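Local coordinates for C2 domain protein (Ramazzottius varieornatus, PDB 7DF2) that binds a cluster of three calcium ions in the loops of a C2 domain and is probably secreted, its role in tardigrades not being established, at residues 50-55 against 66-71; 60-65 against 141-146; 70-75 against 108-113; 100-105 against 133-138. All blocks are in the same frame, centred on the assembly; numbering follows the deposited sequence. Where two conformers were deposited one is given.

Contact 1: residues 50-55 against 66-71; sequences LDTQGK and DKCDPK. With CA (calcium ion), chain E; CA (calcium ion), chain D.
Cys68 meets the turn at Gly54 through a single atom, its SG, which lies 3.6 Å from Gly54 C and brushes Gly54 CA. With chi1 at -57°, the sulfur stands beside the backbone N of Cys68 and reaches the turn, where Thr52 OG1 lies 3.9 Å from Cys68 SG. That hydroxyl is tucked between its own backbone N and carbonyl carbon (chi1 69°), a position from which it also accepts the Gly54 N-H in an ST turn (Gly54 N to Thr52 OG1 2.9 Å). The bond helps to shape a type I' turn from Thr52 to Lys55, and Asp51 OD1 takes the Gln53 N-H from above its carboxylate plane, an Asx turn. On either side of Cys68 in sequence, Asp66 OD1, Lys67 O and both oxygens of Asp69 bind one calcium ion, and Asp69 OD2 bridges to a second. No hydrogen bond joins the segments: the sulfur meets the turn by van der Waals contact, while its disulfide partner Cys62 hydrogen-bonds Gly54 through the backbone, an indirect tie.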
loop_
_atom_site.group_PDB
_atom_site.type_symbol
_atom_site.label_atom_id
_atom_site.label_comp_id
_atom_site.label_asym_id
_atom_site.label_seq_id
_atom_site.Cartn_x
_atom_site.Cartn_y
_atom_site.Cartn_z
ATOM N N LEU A 50 -3.788 -5.620 8.986
ATOM C CA LEU A 50 -3.086 -6.669 8.256
ATOM C C LEU A 50 -3.334 -7.976 8.987
ATOM O O LEU A 50 -3.027 -8.081 10.179
ATOM C CB LEU A 50 -1.586 -6.342 8.192
ATOM C CG LEU A 50 -0.500 -6.997 7.321
ATOM C CD1 LEU A 50 -0.718 -8.447 7.131
ATOM C CD2 LEU A 50 -0.301 -6.284 5.975
ATOM N N ASP A 51 -3.875 -8.970 8.277
ATOM C CA ASP A 51 -4.089 -10.309 8.833
ATOM C C ASP A 51 -2.988 -11.207 8.284
ATOM O O ASP A 51 -3.067 -11.666 7.145
ATOM C CB ASP A 51 -5.477 -10.838 8.478
ATOM C CG ASP A 51 -5.768 -12.208 9.122
ATOM O OD1 ASP A 51 -4.960 -12.690 9.958
ATOM O OD2 ASP A 51 -6.811 -12.798 8.785
ATOM N N THR A 52 -1.943 -11.426 9.086
ATOM C CA THR A 52 -0.870 -12.336 8.693
ATOM C C THR A 52 -1.269 -13.797 8.842
ATOM O O THR A 52 -0.571 -14.675 8.313
ATOM C CB THR A 52 0.369 -12.122 9.551
ATOM O OG1 THR A 52 0.077 -12.560 10.886
ATOM C CG2 THR A 52 0.796 -10.646 9.584
ATOM N N GLN A 53 -2.343 -14.070 9.585
ATOM C CA GLN A 53 -2.721 -15.420 10.003
ATOM C C GLN A 53 -1.598 -16.129 10.754
ATOM O O GLN A 53 -1.609 -17.363 10.891
ATOM C CB GLN A 53 -3.176 -16.263 8.805
ATOM C CG GLN A 53 -4.261 -15.602 7.964
ATOM C CD GLN A 53 -4.797 -16.532 6.908
ATOM O OE1 GLN A 53 -4.076 -16.901 5.984
ATOM N NE2 GLN A 53 -6.074 -16.913 7.029
ATOM N N GLY A 54 -0.635 -15.357 11.246
ATOM C CA GLY A 54 0.515 -15.891 11.938
ATOM C C GLY A 54 1.524 -16.595 11.070
ATOM O O GLY A 54 2.379 -17.303 11.607
ATOM N N LYS A 55 1.475 -16.407 9.749
ATOM C CA LYS A 55 2.251 -17.240 8.842
ATOM C C LYS A 55 3.120 -16.417 7.902
ATOM O O LYS A 55 2.755 -15.316 7.473
ATOM C CB LYS A 55 1.323 -18.120 8.015
ATOM C CG LYS A 55 0.581 -19.154 8.856
ATOM C CD LYS A 55 -0.408 -19.941 8.007
ATOM C CE LYS A 55 -1.221 -20.901 8.869
ATOM N NZ LYS A 55 -2.100 -21.776 8.033
ATOM N N ASP A 66 7.056 -18.068 19.150
ATOM C CA ASP A 66 6.372 -16.823 19.477
ATOM C C ASP A 66 5.756 -16.262 18.199
ATOM O O ASP A 66 5.800 -16.891 17.139
ATOM C CB ASP A 66 7.332 -15.846 20.169
ATOM C CG ASP A 66 8.700 -15.804 19.508
ATOM O OD1 ASP A 66 8.792 -15.359 18.346
ATOM O OD2 ASP A 66 9.690 -16.229 20.141
ATOM N N LYS A 67 5.154 -15.079 18.312
ATOM C CA LYS A 67 4.329 -14.533 17.243
ATOM C C LYS A 67 5.162 -13.747 16.228
ATOM O O LYS A 67 6.373 -13.565 16.373
ATOM C CB LYS A 67 3.222 -13.655 17.830
ATOM C CG LYS A 67 2.203 -14.434 18.656
ATOM C CD LYS A 67 1.040 -13.546 19.062
ATOM C CE LYS A 67 0.725 -13.654 20.546
ATOM N NZ LYS A 67 0.537 -12.306 21.166
ATOM N N CYS A 68 4.500 -13.301 15.155
ATOM C CA CYS A 68 5.214 -12.569 14.116
ATOM C C CYS A 68 5.715 -11.234 14.664
ATOM O O CYS A 68 5.138 -10.653 15.582
ATOM C CB CYS A 68 4.332 -12.306 12.886
ATOM S SG CYS A 68 3.575 -13.746 12.046
ATOM N N ASP A 69 6.805 -10.747 14.075
ATOM C CA ASP A 69 7.440 -9.477 14.443
ATOM C C ASP A 69 7.391 -8.570 13.225
ATOM O O ASP A 69 8.400 -8.384 12.528
ATOM C CB ASP A 69 8.868 -9.693 14.929
ATOM C CG ASP A 69 8.955 -10.862 15.857
ATOM O OD1 ASP A 69 8.233 -10.827 16.869
ATOM O OD2 ASP A 69 9.675 -11.839 15.539
ATOM N N PRO A 70 6.221 -8.007 12.926
ATOM C CA PRO A 70 5.999 -7.432 11.597
ATOM C C PRO A 70 6.671 -6.077 11.429
ATOM O O PRO A 70 6.617 -5.209 12.307
ATOM C CB PRO A 70 4.475 -7.310 11.516
ATOM C CG PRO A 70 4.054 -7.147 12.938
ATOM C CD PRO A 70 5.000 -7.984 13.746
ATOM N N LYS A 71 7.339 -5.924 10.296
ATOM C CA LYS A 71 7.693 -4.622 9.753
ATOM C C LYS A 71 6.853 -4.468 8.496
ATOM O O LYS A 71 6.955 -5.290 7.576
ATOM C CB LYS A 71 9.187 -4.512 9.435
ATOM C CG LYS A 71 9.572 -3.130 8.857
ATOM C CD LYS A 71 11.097 -2.988 8.717
ATOM C CE LYS A 71 11.468 -1.639 8.098
ATOM N NZ LYS A 71 12.944 -1.476 7.930
HETATM CA CA CA E . 8.500 -13.323 17.274
HETATM CA CA CA D . 10.585 -13.217 13.891
HETATM O O HOH W 1 12.269 -13.634 15.570
HETATM O O HOH W 2 10.499 -12.686 18.540
#

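Contact 2: residues 60-65 against 141-146; sequences LPCDIF and DKIDNY. With CA (calcium ion), chain C; CA (calcium ion), chain D; CA (calcium ion), chain E.
Cys62 and Asp141 come together around a calcium ion rather than through a hydrogen bond. The carbonyl oxygen of Cys62 and OD2 of Asp141 are 3.1 Å apart, two electron-rich atoms that can lie so close because both bind the same metal, Cys62 O at 2.3 Å from the ion and Asp141 OD2 at 2.5 Å. The carboxylate of Asp141 is carried to the ion by a side chain that extends with CG opposite the backbone N (chi1 -179°), and its other oxygen, OD1, is engaged by Ser56, which probably helps to fix the rotation of the group.

The side chain of Cys62 turns to a different task. Its SG, disulfide-bonded to Cys68, rests against CG1 of Ile143 at 4.1 Å, an apolar contact beside the charged site. Next in sequence, Asp63 spreads one carboxylate over all three ions: OD1 binds the first at 2.4 Å and shares the second with OD2, while OD2 alone reaches the third. The positive ions probably offset the crowding of acidic groups here.

Strand 139-150 pairs antiparallel with strand 121-136, where Ile143 and Asp144 both face Ala132 in a classic beta bulge. The loop between strands 41-51 and 70-77 meets the sheet at the start of strand 139-150, and with water 3, Asp134 and Asp136 of strand 121-136 complete the coordination of the ion bound by Cys62 O and Asp141 OD2.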
loop_
_atom_site.group_PDB
_atom_site.type_symbol
_atom_site.label_atom_id
_atom_site.label_comp_id
_atom_site.label_asym_id
_atom_site.label_seq_id
_atom_site.Cartn_x
_atom_site.Cartn_y
_atom_site.Cartn_z
ATOM N N LEU A 60 4.386 -21.693 6.694
ATOM C CA LEU A 60 4.946 -21.938 8.013
ATOM C C LEU A 60 4.590 -20.786 8.948
ATOM O O LEU A 60 4.321 -19.667 8.500
ATOM C CB LEU A 60 6.463 -22.072 7.939
ATOM C CG LEU A 60 7.057 -23.295 7.244
ATOM C CD1 LEU A 60 8.585 -23.148 7.190
ATOM C CD2 LEU A 60 6.659 -24.566 7.965
ATOM N N PRO A 61 4.580 -21.026 10.258
ATOM C CA PRO A 61 4.445 -19.894 11.181
ATOM C C PRO A 61 5.642 -18.971 11.032
ATOM O O PRO A 61 6.741 -19.406 10.672
ATOM C CB PRO A 61 4.407 -20.556 12.565
ATOM C CG PRO A 61 5.101 -21.864 12.379
ATOM C CD PRO A 61 4.778 -22.306 10.969
ATOM N N CYS A 62 5.416 -17.677 11.292
ATOM C CA CYS A 62 6.520 -16.719 11.248
ATOM C C CYS A 62 7.689 -17.193 12.092
ATOM O O CYS A 62 8.818 -17.301 11.605
ATOM C CB CYS A 62 6.069 -15.353 11.759
ATOM S SG CYS A 62 4.936 -14.505 10.688
ATOM N N ASP A 63 7.419 -17.494 13.362
ATOM C CA ASP A 63 8.402 -18.010 14.305
ATOM C C ASP A 63 7.831 -19.261 14.950
ATOM O O ASP A 63 6.615 -19.444 14.999
ATOM C CB ASP A 63 8.729 -16.975 15.393
ATOM C CG ASP A 63 9.385 -15.725 14.832
ATOM O OD1 ASP A 63 10.105 -15.837 13.814
ATOM O OD2 ASP A 63 9.185 -14.632 15.411
ATOM N N ILE A 64 8.708 -20.115 15.480
ATOM C CA ILE A 64 8.216 -21.387 16.004
ATOM C C ILE A 64 7.582 -21.225 17.385
ATOM O O ILE A 64 6.521 -21.801 17.658
ATOM C CB ILE A 64 9.340 -22.427 16.023
ATOM C CG1 ILE A 64 9.763 -22.734 14.581
ATOM C CG2 ILE A 64 8.833 -23.687 16.728
ATOM C CD1 ILE A 64 10.908 -23.685 14.476
ATOM N N PHE A 65 8.193 -20.427 18.261
ATOM C CA PHE A 65 7.775 -20.361 19.657
ATOM C C PHE A 65 7.164 -19.030 20.061
ATOM O O PHE A 65 6.801 -18.869 21.232
ATOM C CB PHE A 65 8.963 -20.666 20.569
ATOM C CG PHE A 65 9.500 -22.054 20.387
ATOM C CD1 PHE A 65 8.717 -23.152 20.704
ATOM C CD2 PHE A 65 10.767 -22.260 19.868
ATOM C CE1 PHE A 65 9.194 -24.443 20.520
ATOM C CE2 PHE A 65 11.253 -23.544 19.686
ATOM C CZ PHE A 65 10.462 -24.637 20.007
ATOM N N ASP A 141 11.966 -12.301 7.021
ATOM C CA ASP A 141 11.187 -13.521 6.813
ATOM C C ASP A 141 9.895 -13.041 6.157
ATOM O O ASP A 141 9.036 -12.480 6.838
ATOM C CB ASP A 141 10.951 -14.207 8.165
ATOM C CG ASP A 141 10.162 -15.497 8.080
ATOM O OD1 ASP A 141 9.460 -15.756 7.080
ATOM O OD2 ASP A 141 10.225 -16.252 9.075
ATOM N N LYS A 142 9.766 -13.221 4.839
ATOM C CA LYS A 142 8.682 -12.560 4.112
ATOM C C LYS A 142 7.310 -13.080 4.534
ATOM O O LYS A 142 7.071 -14.297 4.587
ATOM C CB LYS A 142 8.872 -12.731 2.603
ATOM C CG LYS A 142 7.731 -12.156 1.756
ATOM C CD LYS A 142 7.862 -12.608 0.294
ATOM C CE LYS A 142 6.833 -11.926 -0.587
ATOM N NZ LYS A 142 7.007 -12.344 -2.011
ATOM N N ILE A 143 6.415 -12.148 4.871
ATOM C CA ILE A 143 5.015 -12.486 5.088
ATOM C C ILE A 143 4.328 -12.421 3.735
ATOM O O ILE A 143 3.900 -13.454 3.210
ATOM C CB ILE A 143 4.362 -11.581 6.147
ATOM C CG1 ILE A 143 5.008 -11.882 7.497
ATOM C CG2 ILE A 143 2.867 -11.852 6.244
ATOM C CD1 ILE A 143 4.768 -10.840 8.523
ATOM N N ASP A 144 4.244 -11.233 3.135
ATOM C CA ASP A 144 3.743 -11.155 1.767
ATOM C C ASP A 144 3.932 -9.752 1.218
ATOM O O ASP A 144 4.219 -8.798 1.950
ATOM C CB ASP A 144 2.267 -11.556 1.654
ATOM C CG ASP A 144 2.017 -12.507 0.480
ATOM O OD1 ASP A 144 2.699 -12.332 -0.549
ATOM O OD2 ASP A 144 1.167 -13.427 0.588
ATOM N N ASN A 145 3.782 -9.661 -0.106
ATOM C CA ASN A 145 3.553 -8.410 -0.819
ATOM C C ASN A 145 2.075 -8.342 -1.194
ATOM O O ASN A 145 1.457 -9.358 -1.527
ATOM C CB ASN A 145 4.412 -8.315 -2.086
ATOM C CG ASN A 145 5.907 -8.287 -1.799
ATOM O OD1 ASN A 145 6.350 -7.765 -0.781
ATOM N ND2 ASN A 145 6.694 -8.834 -2.721
ATOM N N TYR A 146 1.507 -7.138 -1.149
ATOM C CA TYR A 146 0.091 -6.926 -1.425
ATOM C C TYR A 146 -0.027 -5.768 -2.402
ATOM O O TYR A 146 0.601 -4.730 -2.193
ATOM C CB TYR A 146 -0.684 -6.604 -0.129
ATOM C CG TYR A 146 -0.427 -7.561 1.008
ATOM C CD1 TYR A 146 0.704 -7.428 1.818
ATOM C CD2 TYR A 146 -1.323 -8.583 1.296
ATOM C CE1 TYR A 146 0.946 -8.304 2.856
ATOM C CE2 TYR A 146 -1.091 -9.472 2.343
ATOM C CZ TYR A 146 0.043 -9.333 3.116
ATOM O OH TYR A 146 0.280 -10.218 4.153
HETATM CA CA CA C . 10.703 -15.957 11.480
HETATM CA CA CA D . 10.585 -13.217 13.891
HETATM CA CA CA E . 8.500 -13.323 17.274
HETATM O O HOH W 3 11.858 -18.046 11.711
HETATM O O HOH W 1 12.269 -13.634 15.570
HETATM O O HOH W 2 10.499 -12.686 18.540
#

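Contact 3: residues 70-75 against 108-113; sequences PKIIAF and VEIDKT. With GLC (alpha-D-glucopyranose), chain B.
Ile72 and Ile110 touch at the ends of their side chains, CD1 to CD1 at 3.8 Å, the closest approach of the two strands. Each isoleucine places CG1 beside its own backbone N, with chi1 at -59° in Ile72 and -63° in Ile110, and a nearly extended second torsion then carries the terminal methyl into the interface between the sheets, where the two chains cross obliquely. Towards the calcium end the fit is slacker: the ring carbon CG of Pro70 lies 4.2 Å from CG2 of Val108, and Val108 CG1 is 4.5 Å from Ile72 CD1. All four residues are buried, and Val130 and Ala132 also pack on Ile72.

The solvent side of strand 108-113 is polar. Glu109 is bent at chi2, and its carboxylate accepts two hydrogen bonds from a glucose unit of the bound glycan, glucose O3 to Glu109 OE2 at 2.7 Å and glucose O4 to Glu109 OE1 at 2.8 Å.

No backbone bond joins the strands, whose axes, 9.7 Å apart at closest, are inclined at 34°. Strands this far apart, joined by aliphatic side chains from two facing sheets, are characteristic of the beta sandwich of C2 domains.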
loop_
_atom_site.group_PDB
_atom_site.type_symbol
_atom_site.label_atom_id
_atom_site.label_comp_id
_atom_site.label_asym_id
_atom_site.label_seq_id
_atom_site.Cartn_x
_atom_site.Cartn_y
_atom_site.Cartn_z
ATOM N N PRO A 70 6.221 -8.007 12.926
ATOM C CA PRO A 70 5.999 -7.432 11.597
ATOM C C PRO A 70 6.671 -6.077 11.429
ATOM O O PRO A 70 6.617 -5.209 12.307
ATOM C CB PRO A 70 4.475 -7.310 11.516
ATOM C CG PRO A 70 4.054 -7.147 12.938
ATOM C CD PRO A 70 5.000 -7.984 13.746
ATOM N N LYS A 71 7.339 -5.924 10.296
ATOM C CA LYS A 71 7.693 -4.622 9.753
ATOM C C LYS A 71 6.853 -4.468 8.496
ATOM O O LYS A 71 6.955 -5.290 7.576
ATOM C CB LYS A 71 9.187 -4.512 9.435
ATOM C CG LYS A 71 9.572 -3.130 8.857
ATOM C CD LYS A 71 11.097 -2.988 8.717
ATOM C CE LYS A 71 11.468 -1.639 8.098
ATOM N NZ LYS A 71 12.944 -1.476 7.930
ATOM N N ILE A 72 6.005 -3.448 8.471
ATOM C CA ILE A 72 5.026 -3.272 7.405
ATOM C C ILE A 72 5.291 -1.930 6.747
ATOM O O ILE A 72 5.334 -0.902 7.429
ATOM C CB ILE A 72 3.588 -3.359 7.953
ATOM C CG1 ILE A 72 3.375 -4.726 8.609
ATOM C CG2 ILE A 72 2.572 -3.132 6.831
ATOM C CD1 ILE A 72 2.047 -4.876 9.377
ATOM N N ILE A 73 5.482 -1.939 5.432
ATOM C CA ILE A 73 5.842 -0.737 4.685
ATOM C C ILE A 73 4.871 -0.566 3.524
ATOM O O ILE A 73 4.293 -1.535 3.025
ATOM C CB ILE A 73 7.303 -0.796 4.174
ATOM C CG1 ILE A 73 7.456 -1.899 3.120
ATOM C CG2 ILE A 73 8.270 -1.057 5.335
ATOM C CD1 ILE A 73 8.895 -2.058 2.629
ATOM N N ALA A 74 4.673 0.688 3.104
ATOM C CA ALA A 74 3.646 1.008 2.119
ATOM C C ALA A 74 4.127 2.087 1.157
ATOM O O ALA A 74 4.994 2.905 1.479
ATOM C CB ALA A 74 2.344 1.476 2.786
ATOM N N PHE A 75 3.527 2.084 -0.034
ATOM C CA PHE A 75 3.871 3.046 -1.076
ATOM C C PHE A 75 2.696 3.185 -2.037
ATOM O O PHE A 75 2.040 2.190 -2.358
ATOM C CB PHE A 75 5.131 2.583 -1.820
ATOM C CG PHE A 75 5.703 3.613 -2.761
ATOM C CD1 PHE A 75 6.529 4.623 -2.284
ATOM C CD2 PHE A 75 5.428 3.555 -4.121
ATOM C CE1 PHE A 75 7.072 5.563 -3.150
ATOM C CE2 PHE A 75 5.965 4.493 -4.989
ATOM C CZ PHE A 75 6.784 5.498 -4.497
ATOM N N VAL A 108 -3.069 -7.417 12.854
ATOM C CA VAL A 108 -2.376 -6.219 13.306
ATOM C C VAL A 108 -3.243 -5.022 12.943
ATOM O O VAL A 108 -3.449 -4.744 11.759
ATOM C CB VAL A 108 -0.983 -6.095 12.666
ATOM C CG1 VAL A 108 -0.260 -4.868 13.207
ATOM C CG2 VAL A 108 -0.150 -7.365 12.872
ATOM N N GLU A 109 -3.737 -4.308 13.951
ATOM C CA GLU A 109 -4.484 -3.077 13.713
ATOM C C GLU A 109 -3.507 -1.939 13.476
ATOM O O GLU A 109 -2.601 -1.722 14.282
ATOM C CB GLU A 109 -5.386 -2.771 14.901
ATOM C CG GLU A 109 -6.389 -3.887 15.169
ATOM C CD GLU A 109 -7.505 -3.911 14.142
ATOM O OE1 GLU A 109 -7.746 -2.871 13.488
ATOM O OE2 GLU A 109 -8.149 -4.967 13.988
ATOM N N ILE A 110 -3.694 -1.211 12.372
ATOM C CA ILE A 110 -2.662 -0.295 11.891
ATOM C C ILE A 110 -3.183 1.134 11.816
ATOM O O ILE A 110 -2.661 2.018 12.501
ATOM C CB ILE A 110 -2.124 -0.760 10.522
ATOM C CG1 ILE A 110 -1.457 -2.140 10.656
ATOM C CG2 ILE A 110 -1.110 0.224 9.954
ATOM C CD1 ILE A 110 -1.167 -2.778 9.345
ATOM N N ASP A 111 -4.191 1.367 10.973
ATOM C CA ASP A 111 -4.791 2.691 10.711
ATOM C C ASP A 111 -3.748 3.798 10.588
ATOM O O ASP A 111 -3.801 4.821 11.275
ATOM C CB ASP A 111 -5.843 3.069 11.763
ATOM C CG ASP A 111 -6.693 4.294 11.323
ATOM O OD1 ASP A 111 -6.856 4.485 10.094
ATOM O OD2 ASP A 111 -7.200 5.076 12.183
ATOM N N LYS A 112 -2.804 3.601 9.670
ATOM C CA LYS A 112 -1.890 4.670 9.277
ATOM C C LYS A 112 -2.169 5.064 7.831
ATOM O O LYS A 112 -2.716 4.286 7.043
ATOM C CB LYS A 112 -0.414 4.252 9.427
ATOM C CG LYS A 112 -0.031 3.636 10.770
ATOM C CD LYS A 112 -0.167 4.627 11.932
ATOM C CE LYS A 112 0.573 4.146 13.203
ATOM N NZ LYS A 112 0.198 4.996 14.378
ATOM N N THR A 113 -1.771 6.287 7.473
ATOM C CA THR A 113 -2.150 6.836 6.176
ATOM C C THR A 113 -0.961 7.541 5.541
ATOM O O THR A 113 -0.214 8.240 6.235
ATOM C CB THR A 113 -3.326 7.814 6.337
ATOM O OG1 THR A 113 -4.432 7.113 6.908
ATOM C CG2 THR A 113 -3.753 8.399 4.994
HETATM C C1 GLC B . -12.965 -1.744 14.567
HETATM C C2 GLC B . -12.425 -3.176 14.681
HETATM C C3 GLC B . -11.146 -3.385 13.860
HETATM C C4 GLC B . -11.267 -2.754 12.471
HETATM C C5 GLC B . -11.922 -1.376 12.552
HETATM C C6 GLC B . -12.090 -0.750 11.173
HETATM O O2 GLC B . -12.205 -3.544 16.029
HETATM O O3 GLC B . -10.879 -4.769 13.728
HETATM O O4 GLC B . -10.000 -2.654 11.839
HETATM O O5 GLC B . -13.174 -1.489 13.203
HETATM O O6 GLC B . -11.727 0.609 11.265
#

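Contact 4: residues 100-105 against 133-138; sequences DANNTP and IDKDGL. With CA (calcium ion), chain D; CA (calcium ion), chain C; CA (calcium ion), chain E.
The side chain of Lys135 crosses that of Asp100 at about a right angle, with CD and CE close to Asp100 OD1 before the ammonium group closes a salt bridge, 2.9 Å from Lys135 NZ to Asp100 OD1. The nitrogen meets that oxygen nearly in line with its C-O bond. A second hydrogen bond runs from Lys135 NZ to Ala101 O at 2.8 Å, the donor tilted 33° out of the carbonyl plane. Bends at chi3 (-60°) and chi4 (-69°) curl the chain back to place the nitrogen between these two acceptors, and Asn102 OD1 adds a looser contact 3.9 Å from Lys135 CE.

While its side chain grips the neighbouring loop, the backbone of Lys135 serves the metals. Lys135 O binds one calcium ion at 2.4 Å. On either side of it in sequence, Asp134 and Asp136 bridge this ion to a second one, each through one carboxylate oxygen held in common, and Asp63 joins them at both. Asn103, in the opposing loop, takes part in the site of the third ion.

Aspartates spaced two residues apart at a strand end, facing further loops across shared calcium ions, are characteristic of the calcium-binding loops of C2 domains.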
loop_
_atom_site.group_PDB
_atom_site.type_symbol
_atom_site.label_atom_id
_atom_site.label_comp_id
_atom_site.label_asym_id
_atom_site.label_seq_id
_atom_site.Cartn_x
_atom_site.Cartn_y
_atom_site.Cartn_z
ATOM N N ASP A 100 6.591 -1.275 12.944
ATOM C CA ASP A 100 7.851 -1.994 13.178
ATOM C C ASP A 100 7.782 -2.543 14.600
ATOM O O ASP A 100 8.204 -1.873 15.552
ATOM C CB ASP A 100 9.055 -1.088 12.964
ATOM C CG ASP A 100 10.351 -1.860 12.861
ATOM O OD1 ASP A 100 10.351 -3.036 13.260
ATOM O OD2 ASP A 100 11.362 -1.300 12.382
ATOM N N ALA A 101 7.246 -3.758 14.737
ATOM C CA ALA A 101 6.790 -4.241 16.036
ATOM C C ALA A 101 7.228 -5.675 16.272
ATOM O O ALA A 101 7.716 -6.366 15.371
ATOM C CB ALA A 101 5.265 -4.140 16.166
ATOM N N ASN A 102 6.998 -6.135 17.504
ATOM C CA ASN A 102 7.442 -7.453 17.935
ATOM C C ASN A 102 6.306 -8.235 18.576
ATOM O O ASN A 102 5.531 -7.692 19.376
ATOM C CB ASN A 102 8.617 -7.331 18.920
ATOM C CG ASN A 102 9.863 -6.792 18.259
ATOM O OD1 ASN A 102 10.456 -7.447 17.396
ATOM N ND2 ASN A 102 10.266 -5.589 18.645
ATOM N N ASN A 103 6.225 -9.515 18.204
ATOM C CA ASN A 103 5.288 -10.495 18.756
ATOM C C ASN A 103 3.866 -9.940 18.825
ATOM O O ASN A 103 3.240 -9.867 19.882
ATOM C CB ASN A 103 5.783 -10.995 20.111
ATOM C CG ASN A 103 7.105 -11.732 19.983
ATOM O OD1 ASN A 103 7.239 -12.605 19.129
ATOM N ND2 ASN A 103 8.094 -11.359 20.796
ATOM N N THR A 104 3.352 -9.577 17.657
ATOM C CA THR A 104 2.029 -8.974 17.569
ATOM C C THR A 104 0.967 -10.046 17.368
ATOM O O THR A 104 1.272 -11.168 16.958
ATOM C CB THR A 104 1.983 -7.982 16.405
ATOM O OG1 THR A 104 2.292 -8.664 15.186
ATOM C CG2 THR A 104 2.985 -6.847 16.606
ATOM N N PRO A 105 -0.300 -9.732 17.642
ATOM C CA PRO A 105 -1.384 -10.647 17.266
ATOM C C PRO A 105 -1.385 -10.878 15.762
ATOM O O PRO A 105 -0.829 -10.094 14.990
ATOM C CB PRO A 105 -2.655 -9.906 17.709
ATOM C CG PRO A 105 -2.189 -8.935 18.730
ATOM C CD PRO A 105 -0.806 -8.525 18.324
ATOM N N ILE A 133 7.060 -8.100 6.374
ATOM C CA ILE A 133 8.035 -9.142 6.688
ATOM C C ILE A 133 8.017 -9.353 8.191
ATOM O O ILE A 133 7.634 -8.475 8.968
ATOM C CB ILE A 133 9.477 -8.822 6.212
ATOM C CG1 ILE A 133 10.022 -7.582 6.917
ATOM C CG2 ILE A 133 9.515 -8.585 4.716
ATOM C CD1 ILE A 133 10.989 -7.876 8.043
ATOM N N ASP A 134 8.416 -10.553 8.591
ATOM C CA ASP A 134 8.671 -10.871 9.988
ATOM C C ASP A 134 10.160 -10.666 10.236
ATOM O O ASP A 134 10.993 -11.249 9.535
ATOM C CB ASP A 134 8.260 -12.316 10.287
ATOM C CG ASP A 134 8.907 -12.857 11.551
ATOM O OD1 ASP A 134 8.745 -12.224 12.601
ATOM O OD2 ASP A 134 9.582 -13.909 11.499
ATOM N N LYS A 135 10.498 -9.826 11.211
ATOM C CA LYS A 135 11.902 -9.622 11.534
ATOM C C LYS A 135 12.454 -10.845 12.253
ATOM O O LYS A 135 11.848 -11.343 13.208
ATOM C CB LYS A 135 12.077 -8.381 12.407
ATOM C CG LYS A 135 11.757 -7.083 11.700
ATOM C CD LYS A 135 11.990 -5.902 12.627
ATOM C CE LYS A 135 11.102 -5.996 13.857
ATOM N NZ LYS A 135 9.670 -5.800 13.506
ATOM N N ASP A 136 13.602 -11.323 11.790
ATOM C CA ASP A 136 14.360 -12.392 12.438
ATOM C C ASP A 136 15.754 -11.832 12.706
ATOM O O ASP A 136 16.724 -12.200 12.033
ATOM C CB ASP A 136 14.430 -13.664 11.552
ATOM C CG ASP A 136 13.134 -14.453 11.538
ATOM O OD1 ASP A 136 12.330 -14.310 12.474
ATOM O OD2 ASP A 136 12.937 -15.246 10.585
ATOM N N GLY A 137 15.837 -10.908 13.655
ATOM C CA GLY A 137 17.077 -10.185 13.886
ATOM C C GLY A 137 17.503 -9.427 12.649
ATOM O O GLY A 137 16.770 -8.581 12.127
ATOM N N LEU A 138 18.699 -9.743 12.143
ATOM C CA LEU A 138 19.219 -9.087 10.952
ATOM C C LEU A 138 18.566 -9.568 9.670
ATOM O O LEU A 138 18.815 -8.975 8.618
ATOM C CB LEU A 138 20.728 -9.316 10.837
ATOM C CG LEU A 138 21.556 -8.803 12.011
ATOM C CD1 LEU A 138 23.024 -9.132 11.773
ATOM C CD2 LEU A 138 21.351 -7.317 12.163
HETATM CA CA CA D . 10.585 -13.217 13.891
HETATM CA CA CA C . 10.703 -15.957 11.480
HETATM CA CA CA E . 8.500 -13.323 17.274
HETATM O O HOH W 3 11.858 -18.046 11.711
HETATM O O HOH W 1 12.269 -13.634 15.570
HETATM O O HOH W 2 10.499 -12.686 18.540
#

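Contacts 1, 2 and 4 surround one calcium cluster, their centres 6 to 9 Å apart, the first two joined by the disulfide between Cys68 SG and Cys62 SG (2.1 Å). Probable hydrogen bonds from Asn103 N to Asp69 OD1 (2.7 Å) and from Asp69 N to Asp134 OD1 (2.8 Å) link contacts 1 and 4, so that backbone N-H groups hold both calcium-binding carboxylates. Contact 3 lies deeper, its centre about 15 Å from that of contact 2, which it does not touch; it shares Pro70 and Lys71 with contact 1 and a probable hydrogen bond, Lys71 N to Ile133 O (2.9 Å), with contact 4. Strand 70-77 runs from the metal loops inward, while the glycan lies outside contact 3.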